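PDB 5V8K: p800 reaction center core protein from Heliobacterium modesticaldum, which forms the core of a symmetric homodimeric photosynthetic reaction centre, holding bacteriochlorophylls g and g' in the membrane and binding a [4Fe-4S] cluster. Local coordinates for residues V36-P48 with A74-L87. Residues are numbered along the deposited sequence; the frame is centred on the assembly and turned at random.
Sequences VSFILVHHLSWDP and ALSPDALFVARMHL. With GBF (Bacteriochlorophyll g), chain H.
Ala83 lets helices 18-39 and 77-97 of the reaction centre, the latter predicted to span the membrane, pack closely: its methyl is small enough for the CA atoms of Ser37 and Ala83 to come within 4.0 Å. That methyl is a low knob in a hollow walled by Ser37 O, Leu40 CB, the bacteriochlorophyll methyl CMD and Val41 CG2, the last 3.7 Å from Ala83 CB. Ser37 suits the tight crossing because its small hydroxyl turns back to Ala34 O. Leu40, a longer bump, lays CD1 against Val82 CG1, while Val36 CG1, swung opposite the main-chain nitrogen (chi1 173°), sits over the His86 imidazole in a CH-pi contact, 4.0 Å from the ring centroid. Where the chain leaves helix 18-39, Leu75 CD2, just before helix 77-97, plugs the dip between Val41 O and Leu44 CD1, and Pro48 CB rests on Ala74 CB.

Bacteriochlorophyll g spans both segments. His42 NE2 ligates its magnesium at 2.5 Å; an alanine in place of this histidine would probably leave the magnesium without its protein ligand. Val41 CG1 flanks the His42 imidazole on one face. Arg84, extended from CG to NE, reaches the macrocycle's rim, NE giving a nearly straight bond (166°) to the keto oxygen OBD. His86 ligates a second bacteriochlorophyll g through NE2, its ring fixed by ND1, which donates to Val82 O at 2.7 Å from above the carbonyl plane.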
loop_
_atom_site.group_PDB
_atom_site.type_symbol
_atom_site.label_atom_id
_atom_site.label_comp_id
_atom_site.label_asym_id
_atom_site.label_seq_id
_atom_site.Cartn_x
_atom_site.Cartn_y
_atom_site.Cartn_z
ATOM N N VAL A 36 33.499 0.407 -9.980
ATOM C CA VAL A 36 34.392 -0.691 -9.624
ATOM C C VAL A 36 35.421 -0.235 -8.594
ATOM O O VAL A 36 35.678 -0.934 -7.610
ATOM C CB VAL A 36 35.073 -1.259 -10.884
ATOM C CG1 VAL A 36 36.113 -2.273 -10.530
ATOM C CG2 VAL A 36 34.054 -1.950 -11.738
ATOM N N SER A 37 36.040 0.935 -8.810
ATOM C CA SER A 37 37.069 1.399 -7.883
ATOM C C SER A 37 36.467 1.745 -6.529
ATOM O O SER A 37 37.051 1.418 -5.493
ATOM C CB SER A 37 37.827 2.607 -8.446
ATOM O OG SER A 37 37.109 3.822 -8.275
ATOM N N PHE A 38 35.270 2.353 -6.519
ATOM C CA PHE A 38 34.644 2.736 -5.260
ATOM C C PHE A 38 34.291 1.503 -4.425
ATOM O O PHE A 38 34.599 1.432 -3.225
ATOM C CB PHE A 38 33.395 3.575 -5.537
ATOM C CG PHE A 38 32.567 3.849 -4.320
ATOM C CD1 PHE A 38 32.970 4.790 -3.407
ATOM C CD2 PHE A 38 31.403 3.162 -4.088
ATOM C CE1 PHE A 38 32.232 5.056 -2.300
ATOM C CE2 PHE A 38 30.643 3.424 -2.951
ATOM C CZ PHE A 38 31.070 4.368 -2.056
ATOM N N ILE A 39 33.668 0.503 -5.061
ATOM C CA ILE A 39 33.039 -0.583 -4.319
ATOM C C ILE A 39 34.035 -1.642 -3.860
ATOM O O ILE A 39 33.708 -2.435 -2.972
ATOM C CB ILE A 39 31.876 -1.159 -5.171
ATOM C CG1 ILE A 39 30.924 -1.925 -4.300
ATOM C CG2 ILE A 39 32.337 -2.071 -6.308
ATOM C CD1 ILE A 39 30.201 -1.038 -3.218
ATOM N N LEU A 40 35.258 -1.663 -4.396
ATOM C CA LEU A 40 36.320 -2.500 -3.826
ATOM C C LEU A 40 36.938 -1.916 -2.556
ATOM O O LEU A 40 37.651 -2.636 -1.844
ATOM C CB LEU A 40 37.438 -2.748 -4.868
ATOM C CG LEU A 40 36.978 -3.587 -6.086
ATOM C CD1 LEU A 40 38.084 -3.690 -7.122
ATOM C CD2 LEU A 40 36.532 -4.976 -5.666
ATOM N N VAL A 41 36.653 -0.658 -2.233
ATOM C CA VAL A 41 37.334 0.063 -1.166
ATOM C C VAL A 41 36.376 0.501 -0.066
ATOM O O VAL A 41 36.719 0.433 1.114
ATOM C CB VAL A 41 38.092 1.284 -1.734
ATOM C CG1 VAL A 41 38.645 2.161 -0.610
ATOM C CG2 VAL A 41 39.229 0.810 -2.609
ATOM N N HIS A 42 35.197 0.997 -0.429
ATOM C CA HIS A 42 34.231 1.538 0.512
ATOM C C HIS A 42 32.987 0.646 0.558
ATOM O O HIS A 42 32.758 -0.179 -0.323
ATOM C CB HIS A 42 33.845 2.960 0.110
ATOM C CG HIS A 42 34.984 3.907 0.114
ATOM N ND1 HIS A 42 35.523 4.410 1.277
ATOM C CD2 HIS A 42 35.702 4.437 -0.897
ATOM C CE1 HIS A 42 36.529 5.209 0.981
ATOM N NE2 HIS A 42 36.664 5.234 -0.329
ATOM N N HIS A 43 32.189 0.812 1.603
ATOM C CA HIS A 43 30.965 0.022 1.771
ATOM C C HIS A 43 31.251 -1.477 1.796
ATOM O O HIS A 43 30.550 -2.264 1.158
ATOM C CB HIS A 43 29.954 0.322 0.655
ATOM C CG HIS A 43 29.433 1.715 0.670
ATOM N ND1 HIS A 43 28.263 2.071 0.043
ATOM C CD2 HIS A 43 29.928 2.850 1.219
ATOM C CE1 HIS A 43 28.038 3.356 0.227
ATOM N NE2 HIS A 43 29.046 3.855 0.917
ATOM N N LEU A 44 32.309 -1.874 2.497
ATOM C CA LEU A 44 32.611 -3.282 2.703
ATOM C C LEU A 44 31.940 -3.810 3.967
ATOM O O LEU A 44 31.275 -4.849 3.945
ATOM C CB LEU A 44 34.125 -3.464 2.789
ATOM C CG LEU A 44 34.957 -2.861 1.659
ATOM C CD1 LEU A 44 36.426 -3.350 1.707
ATOM C CD2 LEU A 44 34.337 -3.221 0.357
ATOM N N SER A 45 32.151 -3.097 5.070
ATOM C CA SER A 45 31.635 -3.394 6.405
ATOM C C SER A 45 32.104 -2.266 7.328
ATOM O O SER A 45 32.818 -1.348 6.893
ATOM C CB SER A 45 32.098 -4.764 6.904
ATOM O OG SER A 45 33.503 -4.831 6.999
ATOM N N TRP A 46 31.680 -2.281 8.586
ATOM C CA TRP A 46 32.157 -1.270 9.523
ATOM C C TRP A 46 33.631 -1.475 9.854
ATOM O O TRP A 46 34.332 -0.510 10.152
ATOM C CB TRP A 46 31.347 -1.299 10.831
ATOM C CG TRP A 46 29.898 -0.989 10.688
ATOM C CD1 TRP A 46 28.855 -1.803 11.014
ATOM C CD2 TRP A 46 29.329 0.224 10.204
ATOM N NE1 TRP A 46 27.639 -1.178 10.720
ATOM C CE2 TRP A 46 27.910 0.071 10.234
ATOM C CE3 TRP A 46 29.871 1.433 9.741
ATOM C CZ2 TRP A 46 27.047 1.067 9.822
ATOM C CZ3 TRP A 46 29.009 2.426 9.338
ATOM C CH2 TRP A 46 27.593 2.226 9.363
ATOM N N ASP A 47 34.108 -2.718 9.845
ATOM C CA ASP A 47 35.492 -3.015 10.220
ATOM C C ASP A 47 35.982 -4.191 9.413
ATOM O O ASP A 47 35.921 -5.345 9.861
ATOM C CB ASP A 47 35.619 -3.335 11.697
ATOM C CG ASP A 47 37.064 -3.699 12.094
ATOM O OD1 ASP A 47 38.049 -3.264 11.423
ATOM O OD2 ASP A 47 37.192 -4.469 13.059
ATOM N N PRO A 48 36.490 -3.940 8.209
ATOM C CA PRO A 48 36.822 -5.053 7.319
ATOM C C PRO A 48 37.893 -5.999 7.848
ATOM O O PRO A 48 37.825 -7.192 7.522
ATOM C CB PRO A 48 37.264 -4.342 6.034
ATOM C CG PRO A 48 36.656 -2.947 6.108
ATOM C CD PRO A 48 36.618 -2.626 7.558
ATOM N N ALA A 74 39.295 -8.629 2.102
ATOM C CA ALA A 74 38.932 -7.226 2.096
ATOM C C ALA A 74 40.172 -6.348 2.091
ATOM O O ALA A 74 41.104 -6.549 2.884
ATOM C CB ALA A 74 38.083 -6.892 3.309
ATOM N N LEU A 75 40.195 -5.400 1.159
ATOM C CA LEU A 75 41.248 -4.400 1.057
ATOM C C LEU A 75 42.624 -5.034 0.865
ATOM O O LEU A 75 43.631 -4.485 1.303
ATOM C CB LEU A 75 41.241 -3.473 2.286
ATOM C CG LEU A 75 39.925 -2.706 2.525
ATOM C CD1 LEU A 75 40.038 -1.883 3.806
ATOM C CD2 LEU A 75 39.597 -1.783 1.349
ATOM N N SER A 76 42.701 -6.193 0.199
ATOM C CA SER A 76 44.000 -6.822 -0.040
ATOM C C SER A 76 44.826 -5.997 -1.012
ATOM O O SER A 76 44.300 -5.118 -1.702
ATOM C CB SER A 76 43.835 -8.218 -0.616
ATOM O OG SER A 76 43.402 -8.126 -1.987
ATOM N N PRO A 77 46.139 -6.270 -1.099
ATOM C CA PRO A 77 46.938 -5.576 -2.116
ATOM C C PRO A 77 46.401 -5.782 -3.525
ATOM O O PRO A 77 46.403 -4.838 -4.316
ATOM C CB PRO A 77 48.352 -6.149 -1.912
ATOM C CG PRO A 77 48.399 -6.561 -0.435
ATOM C CD PRO A 77 46.971 -7.052 -0.159
ATOM N N ASP A 78 45.889 -6.969 -3.861
ATOM C CA ASP A 78 45.293 -7.165 -5.178
ATOM C C ASP A 78 44.061 -6.275 -5.365
ATOM O O ASP A 78 43.912 -5.605 -6.394
ATOM C CB ASP A 78 44.893 -8.632 -5.357
ATOM C CG ASP A 78 46.061 -9.551 -5.598
ATOM O OD1 ASP A 78 47.150 -9.092 -6.012
ATOM O OD2 ASP A 78 45.856 -10.766 -5.408
ATOM N N ALA A 79 43.157 -6.281 -4.376
ATOM C CA ALA A 79 41.936 -5.491 -4.469
ATOM C C ALA A 79 42.253 -4.009 -4.632
ATOM O O ALA A 79 41.640 -3.320 -5.460
ATOM C CB ALA A 79 41.065 -5.720 -3.224
ATOM N N LEU A 80 43.220 -3.505 -3.857
ATOM C CA LEU A 80 43.583 -2.091 -3.945
ATOM C C LEU A 80 44.232 -1.774 -5.285
ATOM O O LEU A 80 43.934 -0.749 -5.893
ATOM C CB LEU A 80 44.503 -1.697 -2.788
ATOM C CG LEU A 80 43.897 -1.732 -1.384
ATOM C CD1 LEU A 80 44.961 -1.338 -0.382
ATOM C CD2 LEU A 80 42.744 -0.793 -1.268
ATOM N N PHE A 81 45.117 -2.632 -5.773
ATOM C CA PHE A 81 45.696 -2.359 -7.079
ATOM C C PHE A 81 44.612 -2.305 -8.146
ATOM O O PHE A 81 44.603 -1.408 -8.991
ATOM C CB PHE A 81 46.744 -3.410 -7.438
ATOM C CG PHE A 81 47.273 -3.293 -8.854
ATOM C CD1 PHE A 81 48.233 -2.341 -9.189
ATOM C CD2 PHE A 81 46.822 -4.151 -9.837
ATOM C CE1 PHE A 81 48.737 -2.251 -10.492
ATOM C CE2 PHE A 81 47.308 -4.061 -11.140
ATOM C CZ PHE A 81 48.267 -3.113 -11.460
ATOM N N VAL A 82 43.680 -3.252 -8.120
ATOM C CA VAL A 82 42.579 -3.219 -9.083
ATOM C C VAL A 82 41.757 -1.947 -8.908
ATOM O O VAL A 82 41.388 -1.284 -9.888
ATOM C CB VAL A 82 41.713 -4.482 -8.949
ATOM C CG1 VAL A 82 40.457 -4.386 -9.848
ATOM C CG2 VAL A 82 42.505 -5.715 -9.337
ATOM N N ALA A 83 41.447 -1.582 -7.668
ATOM C CA ALA A 83 40.581 -0.428 -7.466
ATOM C C ALA A 83 41.257 0.858 -7.926
ATOM O O ALA A 83 40.611 1.713 -8.539
ATOM C CB ALA A 83 40.177 -0.330 -6.001
ATOM N N ARG A 84 42.562 0.999 -7.667
ATOM C CA ARG A 84 43.276 2.228 -8.000
ATOM C C ARG A 84 43.506 2.359 -9.494
ATOM O O ARG A 84 43.479 3.468 -10.031
ATOM C CB ARG A 84 44.604 2.264 -7.263
ATOM C CG ARG A 84 44.456 2.488 -5.800
ATOM C CD ARG A 84 45.756 2.140 -5.049
ATOM N NE ARG A 84 45.469 2.238 -3.633
ATOM C CZ ARG A 84 46.302 1.902 -2.665
ATOM N NH1 ARG A 84 47.490 1.429 -2.962
ATOM N NH2 ARG A 84 45.921 2.028 -1.406
ATOM N N MET A 85 43.737 1.252 -10.186
ATOM C CA MET A 85 43.851 1.338 -11.634
ATOM C C MET A 85 42.523 1.698 -12.289
ATOM O O MET A 85 42.508 2.399 -13.301
ATOM C CB MET A 85 44.395 0.024 -12.193
ATOM C CG MET A 85 45.789 -0.331 -11.674
ATOM S SD MET A 85 47.062 0.495 -12.608
ATOM C CE MET A 85 47.048 2.167 -12.041
ATOM N N HIS A 86 41.403 1.216 -11.751
ATOM C CA HIS A 86 40.119 1.588 -12.335
ATOM C C HIS A 86 39.770 3.032 -12.050
ATOM O O HIS A 86 39.069 3.664 -12.854
ATOM C CB HIS A 86 39.004 0.673 -11.835
ATOM C CG HIS A 86 39.037 -0.653 -12.490
ATOM N ND1 HIS A 86 39.893 -1.659 -12.095
ATOM C CD2 HIS A 86 38.398 -1.106 -13.584
ATOM C CE1 HIS A 86 39.729 -2.698 -12.887
ATOM N NE2 HIS A 86 38.830 -2.387 -13.796
ATOM N N LEU A 87 40.217 3.554 -10.907
ATOM C CA LEU A 87 40.041 4.968 -10.617
ATOM C C LEU A 87 40.843 5.814 -11.595
ATOM O O LEU A 87 40.337 6.805 -12.132
ATOM C CB LEU A 87 40.460 5.279 -9.185
ATOM C CG LEU A 87 40.307 6.747 -8.791
ATOM C CD1 LEU A 87 38.864 7.199 -8.824
ATOM C CD2 LEU A 87 40.846 6.950 -7.417
HETATM MG MG GBF H . 38.122 6.977 -1.303
HETATM C CHA GBF H . 41.089 5.195 -0.749
HETATM C CHB GBF H . 38.554 8.440 1.624
HETATM C CHC GBF H . 35.723 9.190 -2.400
HETATM C CHD GBF H . 38.018 5.416 -4.530
HETATM N NA GBF H . 39.488 6.829 0.145
HETATM C C1A GBF H . 40.592 6.102 0.322
HETATM C C2A GBF H . 41.444 6.294 1.549
HETATM C C3A GBF H . 40.404 7.032 2.382
HETATM C C4A GBF H . 39.422 7.458 1.322
HETATM C CMA GBF H . 39.745 6.132 3.409
HETATM C CAA GBF H . 42.758 7.096 1.380
HETATM C CBA GBF H . 42.534 8.453 0.729
HETATM C CGA GBF H . 43.857 9.160 0.546
HETATM O O1A GBF H . 44.869 8.723 1.082
HETATM O O2A GBF H . 43.896 10.481 -0.075
HETATM N NB GBF H . 37.274 8.620 -0.496
HETATM C C1B GBF H . 37.523 9.066 0.743
HETATM C C2B GBF H . 36.711 10.171 0.962
HETATM C C3B GBF H . 35.943 10.355 -0.185
HETATM C C4B GBF H . 36.321 9.354 -1.064
HETATM C CMB GBF H . 36.690 10.982 2.228
HETATM C CAB GBF H . 34.919 11.396 -0.458
HETATM C CBB GBF H . 34.629 12.446 0.282
HETATM N NC GBF H . 37.105 7.206 -3.052
HETATM C C1C GBF H . 36.173 8.130 -3.325
HETATM C C2C GBF H . 35.430 8.263 -4.611
HETATM C C3C GBF H . 36.191 7.096 -5.105
HETATM C C4C GBF H . 37.111 6.528 -4.216
HETATM C CMC GBF H . 33.937 8.099 -4.421
HETATM C CAC GBF H . 36.014 6.558 -6.482
HETATM C CBC GBF H . 35.009 7.168 -7.432
HETATM N ND GBF H . 39.169 5.685 -2.436
HETATM C C1D GBF H . 39.141 5.096 -3.623
HETATM C C2D GBF H . 40.304 4.066 -4.069
HETATM C C3D GBF H . 40.924 4.268 -2.850
HETATM C C4D GBF H . 40.336 5.154 -1.921
HETATM C CMD GBF H . 40.666 3.215 -5.245
HETATM C CAD GBF H . 42.084 3.647 -2.184
HETATM O OBD GBF H . 43.049 2.914 -2.593
HETATM C CBD GBF H . 42.256 4.284 -0.848
HETATM C CGD GBF H . 42.439 3.224 0.215
HETATM O O1D GBF H . 41.569 2.767 0.941
HETATM O O2D GBF H . 43.759 2.690 0.378
HETATM C CED GBF H . 44.208 2.399 1.708
#